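Local coordinates for glyoxylate reductase (Paecilomyces sp. J18, PDB 3WNV), which probably reduces glyoxylate to glycolate with a nicotinamide cofactor, as a member of the D-isomer specific 2-hydroxyacid dehydrogenase family, at residues M233-A246 with G260-N272. Numbering follows the deposited sequence.
With SO4 (sulfate ion), chain C.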
loop_
_atom_site.group_PDB
_atom_site.type_symbol
_atom_site.label_atom_id
_atom_site.label_comp_id
_atom_site.label_asym_id
_atom_site.label_seq_id
_atom_site.Cartn_x
_atom_site.Cartn_y
_atom_site.Cartn_z
ATOM N N MET A 233 -19.980 -2.985 13.293
ATOM C CA MET A 233 -20.412 -2.636 11.934
ATOM C C MET A 233 -21.888 -3.042 11.721
ATOM O O MET A 233 -22.465 -3.740 12.572
ATOM C CB MET A 233 -19.497 -3.253 10.881
ATOM C CG MET A 233 -18.084 -2.693 10.925
ATOM S SD MET A 233 -17.047 -3.590 9.777
ATOM C CE MET A 233 -15.410 -2.859 10.089
ATOM N N LYS A 234 -22.497 -2.575 10.628
ATOM C CA LYS A 234 -23.864 -2.965 10.231
ATOM C C LYS A 234 -23.887 -4.438 9.898
ATOM O O LYS A 234 -22.959 -4.911 9.266
ATOM C CB LYS A 234 -24.240 -2.284 8.921
ATOM C CG LYS A 234 -24.545 -0.829 9.012
ATOM C CD LYS A 234 -24.988 -0.357 7.652
ATOM C CE LYS A 234 -25.735 0.931 7.764
ATOM N NZ LYS A 234 -26.673 0.998 6.605
ATOM N N ASP A 235 -24.948 -5.163 10.260
ATOM C CA ASP A 235 -25.143 -6.511 9.691
ATOM C C ASP A 235 -25.156 -6.398 8.156
ATOM O O ASP A 235 -25.826 -5.511 7.610
ATOM C CB ASP A 235 -26.486 -7.111 10.154
ATOM C CG ASP A 235 -26.483 -7.510 11.621
ATOM O OD1 ASP A 235 -25.399 -7.631 12.231
ATOM O OD2 ASP A 235 -27.582 -7.744 12.161
ATOM N N GLY A 236 -24.409 -7.261 7.456
ATOM C CA GLY A 236 -24.331 -7.196 5.998
ATOM C C GLY A 236 -23.334 -6.189 5.425
ATOM O O GLY A 236 -23.365 -5.890 4.211
ATOM N N VAL A 237 -22.421 -5.677 6.265
ATOM C CA VAL A 237 -21.396 -4.736 5.788
ATOM C C VAL A 237 -20.547 -5.435 4.738
ATOM O O VAL A 237 -20.414 -6.660 4.759
ATOM C CB VAL A 237 -20.480 -4.260 6.975
ATOM C CG1 VAL A 237 -19.717 -5.438 7.585
ATOM C CG2 VAL A 237 -19.548 -3.104 6.567
ATOM N N VAL A 238 -20.008 -4.662 3.798
ATOM C CA VAL A 238 -19.005 -5.148 2.874
ATOM C C VAL A 238 -17.713 -4.391 3.182
ATOM O O VAL A 238 -17.709 -3.150 3.309
ATOM C CB VAL A 238 -19.429 -4.887 1.423
ATOM C CG1 VAL A 238 -18.241 -5.135 0.464
ATOM C CG2 VAL A 238 -20.615 -5.756 1.063
ATOM N N ILE A 239 -16.627 -5.126 3.319
ATOM C CA ILE A 239 -15.328 -4.501 3.665
ATOM C C ILE A 239 -14.361 -4.553 2.498
ATOM O O ILE A 239 -14.167 -5.606 1.922
ATOM C CB ILE A 239 -14.701 -5.156 4.936
ATOM C CG1 ILE A 239 -15.574 -4.926 6.168
ATOM C CG2 ILE A 239 -13.270 -4.649 5.177
ATOM C CD1 ILE A 239 -15.236 -5.812 7.335
ATOM N N VAL A 240 -13.744 -3.416 2.169
ATOM C CA VAL A 240 -12.704 -3.357 1.121
ATOM C C VAL A 240 -11.386 -2.920 1.707
ATOM O O VAL A 240 -11.357 -1.979 2.509
ATOM C CB VAL A 240 -13.130 -2.387 0.019
ATOM C CG1 VAL A 240 -11.992 -2.123 -0.989
ATOM C CG2 VAL A 240 -14.395 -2.890 -0.707
ATOM N N ASN A 241 -10.305 -3.592 1.309
ATOM C CA ASN A 241 -8.970 -3.230 1.732
ATOM C C ASN A 241 -7.993 -3.326 0.612
ATOM O O ASN A 241 -7.748 -4.376 0.122
ATOM C CB ASN A 241 -8.522 -4.167 2.856
ATOM C CG ASN A 241 -7.351 -3.644 3.635
ATOM O OD1 ASN A 241 -6.929 -2.546 3.418
ATOM N ND2 ASN A 241 -6.880 -4.421 4.570
ATOM N N THR A 242 -7.434 -2.208 0.231
ATOM C CA THR A 242 -6.358 -2.169 -0.707
ATOM C C THR A 242 -5.048 -1.655 -0.085
ATOM O O THR A 242 -4.121 -1.418 -0.766
ATOM C CB THR A 242 -6.692 -1.337 -1.928
ATOM O OG1 THR A 242 -6.999 -0.048 -1.485
ATOM C CG2 THR A 242 -7.880 -1.885 -2.651
ATOM N N ALA A 243 -5.040 -1.511 1.226
ATOM C CA ALA A 243 -3.951 -0.844 1.947
ATOM C C ALA A 243 -2.892 -1.819 2.442
ATOM O O ALA A 243 -1.907 -2.081 1.753
ATOM C CB ALA A 243 -4.509 0.016 3.117
ATOM N N ARG A 244 -3.067 -2.330 3.664
ATOM C CA ARG A 244 -2.172 -3.338 4.199
ATOM C C ARG A 244 -3.046 -4.367 4.888
ATOM O O ARG A 244 -3.946 -4.005 5.632
ATOM C CB ARG A 244 -1.184 -2.703 5.203
ATOM C CG ARG A 244 -0.081 -1.869 4.540
ATOM C CD ARG A 244 0.872 -2.817 3.819
ATOM N NE ARG A 244 2.055 -2.140 3.249
ATOM C CZ ARG A 244 2.107 -1.669 2.002
ATOM N NH1 ARG A 244 1.039 -1.771 1.196
ATOM N NH2 ARG A 244 3.213 -1.070 1.557
ATOM N N GLY A 245 -2.796 -5.663 4.681
ATOM C CA GLY A 245 -3.778 -6.629 5.152
ATOM C C GLY A 245 -3.765 -6.733 6.667
ATOM O O GLY A 245 -4.777 -7.064 7.268
ATOM N N ALA A 246 -2.638 -6.397 7.286
ATOM C CA ALA A 246 -2.500 -6.584 8.722
ATOM C C ALA A 246 -3.222 -5.516 9.524
ATOM O O ALA A 246 -3.259 -5.578 10.771
ATOM C CB ALA A 246 -1.002 -6.676 9.158
ATOM N N GLY A 260 -22.078 -14.395 9.099
ATOM C CA GLY A 260 -22.967 -13.617 8.250
ATOM C C GLY A 260 -22.971 -12.152 8.637
ATOM O O GLY A 260 -23.688 -11.361 8.044
ATOM N N LYS A 261 -22.161 -11.779 9.626
ATOM C CA LYS A 261 -22.039 -10.360 10.015
ATOM C C LYS A 261 -21.545 -9.529 8.833
ATOM O O LYS A 261 -22.081 -8.454 8.532
ATOM C CB LYS A 261 -21.046 -10.212 11.176
ATOM C CG LYS A 261 -20.835 -8.773 11.621
ATOM C CD LYS A 261 -22.055 -8.315 12.407
ATOM C CE LYS A 261 -22.130 -6.807 12.479
ATOM N NZ LYS A 261 -23.324 -6.356 13.280
ATOM N N VAL A 262 -20.483 -10.020 8.191
ATOM C CA VAL A 262 -19.936 -9.375 7.007
ATOM C C VAL A 262 -20.470 -10.130 5.787
ATOM O O VAL A 262 -20.317 -11.357 5.682
ATOM C CB VAL A 262 -18.391 -9.394 7.046
ATOM C CG1 VAL A 262 -17.802 -8.872 5.725
ATOM C CG2 VAL A 262 -17.844 -8.577 8.262
ATOM N N ALA A 263 -21.099 -9.415 4.863
ATOM C CA ALA A 263 -21.715 -10.057 3.718
ATOM C C ALA A 263 -20.643 -10.510 2.707
ATOM O O ALA A 263 -20.703 -11.612 2.129
ATOM C CB ALA A 263 -22.720 -9.116 3.068
ATOM N N SER A 264 -19.645 -9.658 2.494
ATOM C CA SER A 264 -18.613 -9.944 1.511
ATOM C C SER A 264 -17.423 -9.054 1.782
ATOM O O SER A 264 -17.525 -8.093 2.545
ATOM C CB SER A 264 -19.110 -9.721 0.088
ATOM O OG SER A 264 -18.109 -10.175 -0.835
ATOM N N VAL A 265 -16.297 -9.384 1.171
ATOM C CA VAL A 265 -15.130 -8.518 1.224
ATOM C C VAL A 265 -14.541 -8.389 -0.166
ATOM O O VAL A 265 -14.694 -9.268 -1.003
ATOM C CB VAL A 265 -14.023 -8.984 2.170
ATOM C CG1 VAL A 265 -14.502 -8.984 3.649
ATOM C CG2 VAL A 265 -13.522 -10.404 1.758
ATOM N N GLY A 266 -13.865 -7.270 -0.377
ATOM C CA GLY A 266 -13.157 -6.995 -1.622
ATOM C C GLY A 266 -11.726 -6.667 -1.222
ATOM O O GLY A 266 -11.438 -5.531 -0.834
ATOM N N LEU A 267 -10.830 -7.644 -1.333
ATOM C CA LEU A 267 -9.464 -7.476 -0.804
ATOM C C LEU A 267 -8.398 -7.547 -1.874
ATOM O O LEU A 267 -8.495 -8.371 -2.767
ATOM C CB LEU A 267 -9.167 -8.582 0.223
ATOM C CG LEU A 267 -10.200 -8.657 1.366
ATOM C CD1 LEU A 267 -9.806 -9.798 2.294
ATOM C CD2 LEU A 267 -10.304 -7.337 2.159
ATOM N N ASP A 268 -7.328 -6.757 -1.700
ATOM C CA ASP A 268 -6.167 -6.808 -2.567
ATOM C C ASP A 268 -4.992 -7.123 -1.684
ATOM O O ASP A 268 -3.910 -7.400 -2.165
ATOM C CB ASP A 268 -5.964 -5.449 -3.215
ATOM C CG ASP A 268 -5.000 -5.493 -4.409
ATOM O OD1 ASP A 268 -5.074 -6.461 -5.216
ATOM O OD2 ASP A 268 -4.190 -4.545 -4.522
ATOM N N VAL A 269 -5.214 -7.135 -0.384
ATOM C CA VAL A 269 -4.094 -7.319 0.566
ATOM C C VAL A 269 -4.470 -8.211 1.737
ATOM O O VAL A 269 -5.651 -8.334 2.068
ATOM C CB VAL A 269 -3.572 -5.950 1.103
ATOM C CG1 VAL A 269 -2.967 -5.150 -0.025
ATOM C CG2 VAL A 269 -4.701 -5.165 1.812
ATOM N N TYR A 270 -3.468 -8.822 2.376
ATOM C CA TYR A 270 -3.698 -9.871 3.370
ATOM C C TYR A 270 -2.678 -9.815 4.490
ATOM O O TYR A 270 -1.522 -9.400 4.288
ATOM C CB TYR A 270 -3.663 -11.281 2.724
ATOM C CG TYR A 270 -4.560 -11.294 1.517
ATOM C CD1 TYR A 270 -5.927 -11.512 1.651
ATOM C CD2 TYR A 270 -4.045 -10.975 0.269
ATOM C CE1 TYR A 270 -6.767 -11.477 0.542
ATOM C CE2 TYR A 270 -4.868 -10.921 -0.835
ATOM C CZ TYR A 270 -6.224 -11.155 -0.687
ATOM O OH TYR A 270 -7.020 -11.094 -1.808
ATOM N N GLU A 271 -3.085 -10.285 5.654
ATOM C CA GLU A 271 -2.235 -10.156 6.835
ATOM C C GLU A 271 -0.878 -10.850 6.724
ATOM O O GLU A 271 0.097 -10.330 7.251
ATOM C CB GLU A 271 -2.979 -10.639 8.082
ATOM C CG GLU A 271 -2.169 -10.483 9.362
ATOM C CD GLU A 271 -2.995 -10.750 10.607
ATOM O OE1 GLU A 271 -4.178 -11.108 10.453
ATOM O OE2 GLU A 271 -2.455 -10.617 11.738
ATOM N N ASN A 272 -0.817 -12.012 6.067
ATOM C CA ASN A 272 0.442 -12.729 5.904
ATOM C C ASN A 272 0.762 -13.034 4.461
ATOM O O ASN A 272 1.193 -14.143 4.118
ATOM C CB ASN A 272 0.403 -14.009 6.721
ATOM C CG ASN A 272 0.333 -13.717 8.209
ATOM O OD1 ASN A 272 1.293 -13.199 8.781
ATOM N ND2 ASN A 272 -0.793 -14.029 8.838
HETATM S S SO4 C . 2.382 0.534 -1.958
HETATM O O1 SO4 C . 1.373 -0.379 -1.449
HETATM O O2 SO4 C . 1.829 1.858 -2.231
HETATM O O3 SO4 C . 3.384 0.703 -0.866
HETATM O O4 SO4 C . 2.957 0.016 -3.184
HETATM O O HOH W 1 -7.169 -7.198 4.202
HETATM O O HOH W 2 -3.495 -2.327 -3.429
HETATM O O HOH W 3 -0.500 -6.357 3.075
#
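Lys261 NZ is gripped by two oxygens of the loop before strand 237-241: it gives a hydrogen bond to Met233 O at 2.8 Å and makes a salt bridge with Asp235 OD1 at 2.7 Å, on the anti side and out of the carboxylate plane. The lysine leaves the backbone with CG anti to its own N, and a bend at chi2 (75°) swings the ammonium across to the loop. This fastens one end of a right-handed beta-alpha-beta crossover in the Rossmann-type domain, where strands 237-241 and 262-267 run parallel and helix 250-259 connects them. Gly236 has the positive phi (83°) that suits glycine in the type II turn from Lys234 to Val237, and its N bonds to Lys261 O.

Between the strands, Ile239 bonds through both backbone polar atoms: its N donates to Ser264 O and its O accepts from Gly266 N at 2.9 Å. On the face that helix 250-259 packs against, Val237, Ile239, Val262 and Val265 supply branched aliphatic groups; Val262 CG2 lies 3.7 Å from Val237 CG1 and also meets Ile239 CD1. Gly266 sits level with Val240, and its lack of a side chain suits the close spacing there.

Past the strands, Asn241 shapes the loop through both ends of its amide. OD1 accepts from Ala243 N in an Asx turn, while ND2 donates to Arg244 O and to a water bridging to Val269 O. In this loop Arg244 NE pairs with Asp90, NH1 donates to Ala243 O, and NH1 and NH2 reach separate oxygens of a sulfate probably acquired during crystallisation. Gly245 lets the chains close in, its CA 3.4 Å from Tyr270 C, and Val269 CG2 packs crosswise on the Asn241 amide, 3.6 Å from CG.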